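Local coordinates for protein probable nitrite reductase [nad(p)h] small subunit NIRD (Mycobacterium tuberculosis, PDB 4AIV) that probably serves as the Rieske-like small subunit that the NADH-dependent nitrite reductase NirBD requires for reducing nitrite to ammonium, at residues Val65-Gly69 with Gly70-Val74. Numbering follows the deposited sequence.
Sequences VGDRG and GRAMV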
loop_
_atom_site.group_PDB
_atom_site.type_symbol
_atom_site.label_atom_id
_atom_site.label_comp_id
_atom_site.label_asym_id
_atom_site.label_seq_id
_atom_site.Cartn_x
_atom_site.Cartn_y
_atom_site.Cartn_z
ATOM N N VAL A 65 -10.595 1.053 -0.907
ATOM C CA VAL A 65 -9.958 2.355 -0.981
ATOM C C VAL A 65 -11.006 3.457 -0.911
ATOM O O VAL A 65 -12.042 3.373 -1.562
ATOM C CB VAL A 65 -9.157 2.497 -2.279
ATOM C CG1 VAL A 65 -8.611 3.931 -2.429
ATOM C CG2 VAL A 65 -8.035 1.476 -2.298
ATOM N N GLY A 66 -10.741 4.482 -0.110
ATOM C CA GLY A 66 -11.666 5.594 0.012
ATOM C C GLY A 66 -10.987 6.891 0.399
ATOM O O GLY A 66 -9.759 7.024 0.314
ATOM N N ASP A 67 -11.797 7.854 0.823
ATOM C CA ASP A 67 -11.302 9.144 1.284
ATOM C C ASP A 67 -11.825 9.480 2.677
ATOM O O ASP A 67 -12.948 9.125 3.050
ATOM C CB ASP A 67 -11.701 10.251 0.313
ATOM C CG ASP A 67 -10.880 10.233 -0.954
ATOM O OD1 ASP A 67 -9.636 10.140 -0.857
ATOM O OD2 ASP A 67 -11.478 10.313 -2.046
ATOM N N ARG A 68 -10.986 10.158 3.445
ATOM C CA ARG A 68 -11.361 10.645 4.764
ATOM C C ARG A 68 -10.932 12.098 4.798
ATOM O O ARG A 68 -9.741 12.397 4.887
ATOM C CB ARG A 68 -10.658 9.836 5.856
ATOM C CG ARG A 68 -10.745 10.433 7.270
ATOM C CD ARG A 68 -12.090 10.163 7.930
ATOM N NE ARG A 68 -12.429 8.739 7.969
ATOM C CZ ARG A 68 -12.021 7.892 8.909
ATOM N NH1 ARG A 68 -11.244 8.307 9.903
ATOM N NH2 ARG A 68 -12.395 6.623 8.849
ATOM N N GLY A 69 -11.904 13.000 4.687
ATOM C CA GLY A 69 -11.610 14.419 4.630
ATOM C C GLY A 69 -10.631 14.736 3.514
ATOM O O GLY A 69 -9.701 15.532 3.692
ATOM N N GLY A 70 -10.831 14.089 2.367
ATOM C CA GLY A 70 -9.980 14.297 1.206
ATOM C C GLY A 70 -8.719 13.451 1.201
ATOM O O GLY A 70 -7.969 13.440 0.223
ATOM N N ARG A 71 -8.483 12.730 2.292
ATOM C CA ARG A 71 -7.250 11.965 2.445
ATOM C C ARG A 71 -7.430 10.510 2.012
ATOM O O ARG A 71 -8.314 9.815 2.513
ATOM C CB ARG A 71 -6.784 12.030 3.893
ATOM C CG ARG A 71 -5.386 11.534 4.101
ATOM C CD ARG A 71 -4.852 12.059 5.396
ATOM N NE ARG A 71 -3.523 11.536 5.660
ATOM C CZ ARG A 71 -2.951 11.557 6.854
ATOM N NH1 ARG A 71 -3.606 12.077 7.886
ATOM N NH2 ARG A 71 -1.736 11.049 7.016
ATOM N N ALA A 72 -6.593 10.061 1.075
ATOM C CA ALA A 72 -6.715 8.720 0.511
ATOM C C ALA A 72 -6.441 7.655 1.573
ATOM O O ALA A 72 -5.475 7.738 2.336
ATOM C CB ALA A 72 -5.768 8.554 -0.671
ATOM N N MET A 73 -7.300 6.654 1.639
ATOM C CA MET A 73 -7.104 5.628 2.645
ATOM C C MET A 73 -7.596 4.284 2.169
ATOM O O MET A 73 -8.270 4.182 1.147
ATOM C CB MET A 73 -7.777 6.026 3.973
ATOM C CG MET A 73 -9.256 6.415 3.863
ATOM S SD MET A 73 -10.389 5.016 3.662
ATOM C CE MET A 73 -11.917 5.735 4.279
ATOM N N VAL A 74 -7.232 3.247 2.913
ATOM C CA VAL A 74 -7.799 1.925 2.700
ATOM C C VAL A 74 -8.436 1.455 4.014
ATOM O O VAL A 74 -7.868 1.643 5.097
ATOM C CB VAL A 74 -6.725 0.915 2.203
ATOM C CG1 VAL A 74 -5.568 0.819 3.195
ATOM C CG2 VAL A 74 -7.345 -0.463 1.953
#
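The thioether of Met73 lies over the backbone amide between Gly66 and Asp67, on the sheet face it shares with Arg68 and Arg71: SD is 3.8 Å from Gly66 C, and CE reaches Asp67 O at 3.8 Å. Gly66, lacking a side chain, leaves this surface to the methionine. CG of Met73 sits between its own backbone N and carbonyl carbon (chi1 53°), and a second bend at chi2 carries the sulfur across to the partner strand. On the opposite face, with Val65, Ala72 and Val74, the Asp67 carboxylate leans over the neighbouring strand, OD1 lying 3.5 Å from Ala72 CA; the same oxygen is hydrogen-bonded to a bound glycerol. Two antiparallel hydrogen-bonded pairs join the strands. Gly66 and Met73 exchange N-H...O bonds of 2.8 Å from Gly66 N to Met73 O and from Met73 N to Gly66 O. Arg68 and Arg71 do the same around the type I' turn, where Arg71 N approaches Arg68 O from above the carbonyl plane (C=O...N 112°). Gly69 and Gly70 take the positive phi angles of this two-residue reversal. Both guanidinium groups have acidic partners: Arg68, its chain bent at chi2 and chi3, forms a salt bridge with Asp92, while Arg71, extended from CG to NE, leads away from the hairpin to salt bridges with Asp86 and Asp87. Strand 64-68 is an outer strand of the small three-stranded antiparallel sheet of this Rieske-like domain; strand 71-75 is central, pairing on its other edge with 82-84, while Val65 and Val74 pack on Phe38 of strand 34-39 in the larger sheet.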